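Local coordinates for protein cyclase (Uncultured organism, PDB 5IBZ) that is a member of the putative cyclase family, possibly with arylformamidase-like activity, and binds acetylphosphate in its pocket, at residues N19-D25 against S125-G129; D115-H119 against A143-I148. One frame throughout, in Å; residues are numbered along the deposited sequence.

Contact 1: N19-D25 against S125-G129; sequences NWGKWGD and SLYNG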
loop_
_atom_site.group_PDB
_atom_site.type_symbol
_atom_site.label_atom_id
_atom_site.label_comp_id
_atom_site.label_asym_id
_atom_site.label_seq_id
_atom_site.Cartn_x
_atom_site.Cartn_y
_atom_site.Cartn_z
ATOM N N ASN B 19 -16.828 2.688 33.360
ATOM C CA ASN B 19 -15.703 3.309 34.028
ATOM C C ASN B 19 -15.489 4.777 33.652
ATOM O O ASN B 19 -14.413 5.319 33.878
ATOM C CB ASN B 19 -14.423 2.524 33.726
ATOM C CG ASN B 19 -14.375 1.204 34.424
ATOM O OD1 ASN B 19 -14.834 1.072 35.563
ATOM N ND2 ASN B 19 -13.788 0.204 33.757
ATOM N N TRP B 20 -16.498 5.436 33.099
ATOM C CA TRP B 20 -16.348 6.845 32.765
ATOM C C TRP B 20 -16.070 7.644 34.034
ATOM O O TRP B 20 -16.742 7.462 35.045
ATOM C CB TRP B 20 -17.590 7.387 32.070
ATOM C CG TRP B 20 -17.834 6.819 30.694
ATOM C CD1 TRP B 20 -17.376 5.624 30.181
ATOM C CD2 TRP B 20 -18.594 7.435 29.657
ATOM N NE1 TRP B 20 -17.829 5.467 28.887
ATOM C CE2 TRP B 20 -18.576 6.568 28.543
ATOM C CE3 TRP B 20 -19.295 8.636 29.562
ATOM C CZ2 TRP B 20 -19.235 6.882 27.346
ATOM C CZ3 TRP B 20 -19.946 8.938 28.382
ATOM C CH2 TRP B 20 -19.913 8.073 27.294
ATOM N N GLY B 21 -15.056 8.504 33.968
ATOM C CA GLY B 21 -14.640 9.297 35.099
ATOM C C GLY B 21 -13.790 8.593 36.153
ATOM O O GLY B 21 -13.272 9.262 37.050
ATOM N N LYS B 22 -13.652 7.273 36.075
ATOM C CA LYS B 22 -12.886 6.528 37.089
ATOM C C LYS B 22 -11.470 7.060 37.219
ATOM O O LYS B 22 -10.895 7.102 38.321
ATOM C CB LYS B 22 -12.834 5.030 36.748
ATOM C CG LYS B 22 -11.996 4.201 37.728
ATOM C CD LYS B 22 -12.211 2.711 37.539
ATOM C CE LYS B 22 -13.425 2.223 38.309
ATOM N NZ LYS B 22 -13.718 0.763 38.058
ATOM N N TRP B 23 -10.901 7.430 36.080
ATOM C CA TRP B 23 -9.539 7.943 36.016
ATOM C C TRP B 23 -9.528 9.397 35.565
ATOM O O TRP B 23 -8.531 9.888 35.020
ATOM C CB TRP B 23 -8.696 7.074 35.082
ATOM C CG TRP B 23 -8.692 5.625 35.482
ATOM C CD1 TRP B 23 -7.999 5.060 36.510
ATOM C CD2 TRP B 23 -9.402 4.556 34.845
ATOM N NE1 TRP B 23 -8.243 3.716 36.569
ATOM C CE2 TRP B 23 -9.099 3.376 35.550
ATOM C CE3 TRP B 23 -10.272 4.483 33.742
ATOM C CZ2 TRP B 23 -9.617 2.136 35.186
ATOM C CZ3 TRP B 23 -10.799 3.260 33.407
ATOM C CH2 TRP B 23 -10.468 2.104 34.114
ATOM N N GLY B 24 -10.640 10.088 35.815
ATOM C CA GLY B 24 -10.781 11.491 35.483
ATOM C C GLY B 24 -11.561 11.669 34.202
ATOM O O GLY B 24 -11.535 10.807 33.343
ATOM N N ASP B 25 -12.241 12.800 34.054
ATOM C CA ASP B 25 -13.055 13.002 32.872
ATOM C C ASP B 25 -12.237 13.428 31.642
ATOM O O ASP B 25 -12.786 13.544 30.558
ATOM C CB ASP B 25 -14.163 14.009 33.188
ATOM C CG ASP B 25 -15.230 13.415 34.128
ATOM O OD1 ASP B 25 -15.666 12.266 33.889
ATOM O OD2 ASP B 25 -15.614 14.075 35.107
ATOM N N SER B 125 -20.992 8.654 21.167
ATOM C CA SER B 125 -19.879 8.858 22.086
ATOM C C SER B 125 -19.072 7.593 22.286
ATOM O O SER B 125 -19.613 6.492 22.320
ATOM C CB SER B 125 -20.369 9.335 23.459
ATOM O OG SER B 125 -21.081 10.561 23.373
ATOM N N LEU B 126 -17.765 7.797 22.430
ATOM C CA LEU B 126 -16.820 6.737 22.740
ATOM C C LEU B 126 -16.520 6.740 24.240
ATOM O O LEU B 126 -17.117 7.514 25.004
ATOM C CB LEU B 126 -15.540 6.913 21.922
ATOM C CG LEU B 126 -15.606 6.573 20.433
ATOM C CD1 LEU B 126 -16.238 7.680 19.609
ATOM C CD2 LEU B 126 -14.216 6.294 19.956
ATOM N N TYR B 127 -15.604 5.874 24.668
ATOM C CA TYR B 127 -15.162 5.839 26.066
ATOM C C TYR B 127 -14.962 7.251 26.656
ATOM O O TYR B 127 -14.399 8.136 26.025
ATOM C CB TYR B 127 -13.858 5.014 26.202
ATOM C CG TYR B 127 -13.196 5.264 27.541
ATOM C CD1 TYR B 127 -13.777 4.805 28.718
ATOM C CD2 TYR B 127 -12.054 6.023 27.635
ATOM C CE1 TYR B 127 -13.205 5.091 29.956
ATOM C CE2 TYR B 127 -11.476 6.313 28.862
ATOM C CZ TYR B 127 -12.061 5.857 30.009
ATOM O OH TYR B 127 -11.490 6.178 31.215
ATOM N N ASN B 128 -15.463 7.438 27.871
ATOM C CA ASN B 128 -15.303 8.666 28.651
ATOM C C ASN B 128 -15.908 9.898 27.997
ATOM O O ASN B 128 -15.539 11.034 28.307
ATOM C CB ASN B 128 -13.828 8.941 28.959
ATOM C CG ASN B 128 -13.620 9.479 30.363
ATOM O OD1 ASN B 128 -14.515 9.429 31.204
ATOM N ND2 ASN B 128 -12.445 10.019 30.611
ATOM N N GLY B 129 -16.864 9.670 27.119
ATOM C CA GLY B 129 -17.613 10.765 26.537
ATOM C C GLY B 129 -16.963 11.430 25.336
ATOM O O GLY B 129 -17.415 12.499 24.878
HETATM O O HOH W 1 -11.996 7.954 33.444
HETATM O O HOH W 2 -13.347 12.626 27.978
HETATM O O HOH W 3 -16.291 11.634 31.542
#
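Asn128 reaches into the loop 19-25 with both ends of its amide. OD1 accepts the backbone N-H of Gly21 at 3.0 Å, N to OD1, the donor tilted about 30° from the carbonyl plane of the amide. ND2 gives a straighter bond to Gly24 O, 3.0 Å away and lying nearly in the amide plane, with an N-H...O angle of 165°. Asp27 O is a further acceptor for ND2, so the amide is fixed against flipping. The two backbone atoms it grips belong to two overlapping turns, type II from Asn19 to Lys22 and type I from Gly21 to Gly24, which share Gly21 and Lys22; Gly21 supplies the positive phi that the third position of the type II turn calls for. The amide thus ties the N-terminal loop to the long connection between strands 120-122 and 158-163, about 100 residues further along the chain.

The second element is packing over the indole face. One face of Trp20 lies on the backbone of 127-129, with Asn128 N 3.2 Å and Gly129 N 3.3 Å above the ring plane, both toward the rim. The indole N-H is spent on Arg273 O. A side chain on Gly129 would start close to Trp20 CZ3. The Tyr127 ring stands almost perpendicular to the indole, and Trp20 CD1 lies 4.0 Å from Tyr127 CD1. Tyr127 CG lies anti to the backbone N (chi1 165°), which carries the ring along the loop until OH meets the edge of the Trp23 ring, 3.3 Å from Trp23 CE3.

Water forms the third. One molecule accepts from Trp23 N and donates to Gly24 O and Tyr127 OH; the same hydroxyl is hydrogen-bonded to Asp27 OD2.

Contact 2: D115-H119 against A143-I148; sequences DALSH and ATKLGI. With UVW (acetylphosphate), chain F.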
loop_
_atom_site.group_PDB
_atom_site.type_symbol
_atom_site.label_atom_id
_atom_site.label_comp_id
_atom_site.label_asym_id
_atom_site.label_seq_id
_atom_site.Cartn_x
_atom_site.Cartn_y
_atom_site.Cartn_z
ATOM N N ASP B 115 -7.001 -3.707 19.690
ATOM C CA ASP B 115 -7.932 -2.681 19.242
ATOM C C ASP B 115 -7.952 -1.589 20.273
ATOM O O ASP B 115 -8.118 -1.858 21.463
ATOM C CB ASP B 115 -9.320 -3.261 19.052
ATOM C CG ASP B 115 -9.331 -4.394 18.037
ATOM O OD1 ASP B 115 -8.435 -4.426 17.158
ATOM O OD2 ASP B 115 -10.222 -5.266 18.138
ATOM N N ALA B 116 -7.731 -0.353 19.837
ATOM C CA ALA B 116 -7.788 0.810 20.733
ATOM C C ALA B 116 -9.214 1.124 21.131
ATOM O O ALA B 116 -10.168 0.613 20.538
ATOM C CB ALA B 116 -7.172 2.013 20.063
ATOM N N LEU B 117 -9.359 2.002 22.113
ATOM C CA LEU B 117 -10.699 2.404 22.539
ATOM C C LEU B 117 -11.384 3.262 21.462
ATOM O O LEU B 117 -12.591 3.476 21.508
ATOM C CB LEU B 117 -10.625 3.157 23.866
ATOM C CG LEU B 117 -9.894 2.413 24.972
ATOM C CD1 LEU B 117 -9.959 3.228 26.253
ATOM C CD2 LEU B 117 -10.452 0.999 25.198
ATOM N N SER B 118 -10.608 3.763 20.506
ATOM C CA SER B 118 -11.160 4.468 19.349
ATOM C C SER B 118 -11.680 3.534 18.261
ATOM O O SER B 118 -12.198 3.993 17.252
ATOM C CB SER B 118 -10.099 5.397 18.752
ATOM O OG SER B 118 -8.848 4.728 18.629
ATOM N N HIS B 119 -11.528 2.219 18.432
ATOM C CA HIS B 119 -11.939 1.265 17.397
ATOM C C HIS B 119 -13.446 0.992 17.355
ATOM O O HIS B 119 -13.968 0.645 16.299
ATOM C CB HIS B 119 -11.197 -0.075 17.576
ATOM C CG HIS B 119 -11.664 -1.163 16.663
ATOM N ND1 HIS B 119 -11.623 -1.054 15.289
ATOM C CD2 HIS B 119 -12.178 -2.389 16.925
ATOM C CE1 HIS B 119 -12.097 -2.161 14.746
ATOM N NE2 HIS B 119 -12.441 -2.988 15.719
ATOM N N ALA B 143 -7.594 9.217 14.867
ATOM C CA ALA B 143 -8.171 9.260 16.205
ATOM C C ALA B 143 -7.481 10.367 17.027
ATOM O O ALA B 143 -6.405 10.151 17.597
ATOM C CB ALA B 143 -8.037 7.917 16.871
ATOM N N THR B 144 -8.080 11.559 17.081
ATOM C CA THR B 144 -7.431 12.701 17.722
ATOM C C THR B 144 -7.523 12.607 19.237
ATOM O O THR B 144 -6.788 13.290 19.965
ATOM C CB THR B 144 -8.028 14.050 17.269
ATOM O OG1 THR B 144 -9.390 14.183 17.712
ATOM C CG2 THR B 144 -7.942 14.181 15.762
ATOM N N LYS B 145 -8.430 11.747 19.685
ATOM C CA LYS B 145 -8.524 11.301 21.066
ATOM C C LYS B 145 -8.622 9.777 21.021
ATOM O O LYS B 145 -9.146 9.204 20.064
ATOM C CB LYS B 145 -9.734 11.926 21.773
ATOM C CG LYS B 145 -9.559 13.399 22.102
ATOM C CD LYS B 145 -10.701 13.959 22.923
ATOM C CE LYS B 145 -10.349 15.352 23.409
ATOM N NZ LYS B 145 -11.370 15.837 24.384
ATOM N N LEU B 146 -8.094 9.126 22.060
ATOM C CA LEU B 146 -8.150 7.669 22.219
ATOM C C LEU B 146 -7.378 6.888 21.144
ATOM O O LEU B 146 -7.606 5.683 20.945
ATOM C CB LEU B 146 -9.600 7.183 22.243
ATOM C CG LEU B 146 -10.552 7.860 23.249
ATOM C CD1 LEU B 146 -11.958 7.287 23.139
ATOM C CD2 LEU B 146 -10.047 7.747 24.683
ATOM N N GLY B 147 -6.433 7.552 20.477
ATOM C CA GLY B 147 -5.525 6.869 19.592
ATOM C C GLY B 147 -4.636 5.927 20.387
ATOM O O GLY B 147 -4.432 6.105 21.595
ATOM N N ILE B 148 -4.125 4.901 19.714
ATOM C CA ILE B 148 -3.321 3.876 20.366
ATOM C C ILE B 148 -2.006 4.444 20.940
ATOM O O ILE B 148 -1.398 3.792 21.795
ATOM C CB ILE B 148 -3.037 2.706 19.390
ATOM C CG1 ILE B 148 -2.629 1.433 20.124
ATOM C CG2 ILE B 148 -1.965 3.058 18.365
ATOM C CD1 ILE B 148 -3.740 0.749 20.848
HETATM C C1 UVW F . -15.298 -7.273 13.357
HETATM O O1 UVW F . -14.733 -6.674 12.507
HETATM C C1M UVW F . -16.640 -7.938 13.062
HETATM O O2 UVW F . -14.756 -7.391 14.640
HETATM P P UVW F . -13.398 -6.602 15.126
HETATM O O1P UVW F . -13.444 -5.145 14.730
HETATM O O2P UVW F . -13.356 -6.748 16.630
HETATM O O3P UVW F . -12.157 -7.218 14.533
HETATM O O HOH W 4 -7.218 3.777 22.860
#
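Ser118 points its side chain at the segment 143-148, and OG donates to Leu146 O at 2.8 Å. The hydroxyl comes in from above the carbonyl plane, about 52° out of it, instead of along a lone pair. Its chi1 of 46° sets OG between the backbone N and the carbonyl carbon, and from there Ser118 OG also brushes the methyl of Ala143, 3.7 Å from Ala143 CB. A water 2.7 Å from Leu146 O donates a second hydrogen bond to it and in turn accepts the N-H of Leu117. With an alanine at Ser118 the direct bond would be gone, and of the two donors described Leu146 O would probably keep just the water.

Apolar groups meet around this polar centre. The methyl of Ala116 faces the end of the Ile148 side chain, Ala116 CB to Ile148 CD1 3.7 Å. A chi1 of -161° carries Ile148 CG1 out, and the bend at chi2 brings CD1 to that methyl. Leu146 lays its CB against Ser118 CB, and Leu146 CD1 lies 4.4 Å from Leu117 CB.

Residues 116-119 form a type I turn, closed by His119 N to Ala116 O, that follows strand 113-115 of the central sheet. His119, next in sequence to Ser118, leads away from 143-148, and its NE2 donates to the phosphate oxygen O1P of acetylphosphate at 2.6 Å, with the phosphorus at the ring edge; ND1 is held by Ala100 O of the second subunit. The buried Leu146 carbonyl thus receives Ser118 OG directly and Leu117 N through water, a polar join within apolar surroundings.

Contact 2 is the deeper of the two, almost wholly buried and containing two residues of the acetylphosphate pocket, whereas contact 1 lies farther out, its centre about 22 Å from the centre of the chain, and is only partly buried. Their chemistry follows: contact 1 relies on large aromatic rings, an amide and several waters, contact 2 on aliphatic side chains round one serine hydroxyl-to-carbonyl hydrogen bond and one bridging water. Segments 125-129 and 143-148 belong to the same long connection between strands 120-122 and 158-163. The contacts touch each other through Leu126, whose CD2 packs on Leu117 O and Ser118 CA, and through Tyr127 against Leu117.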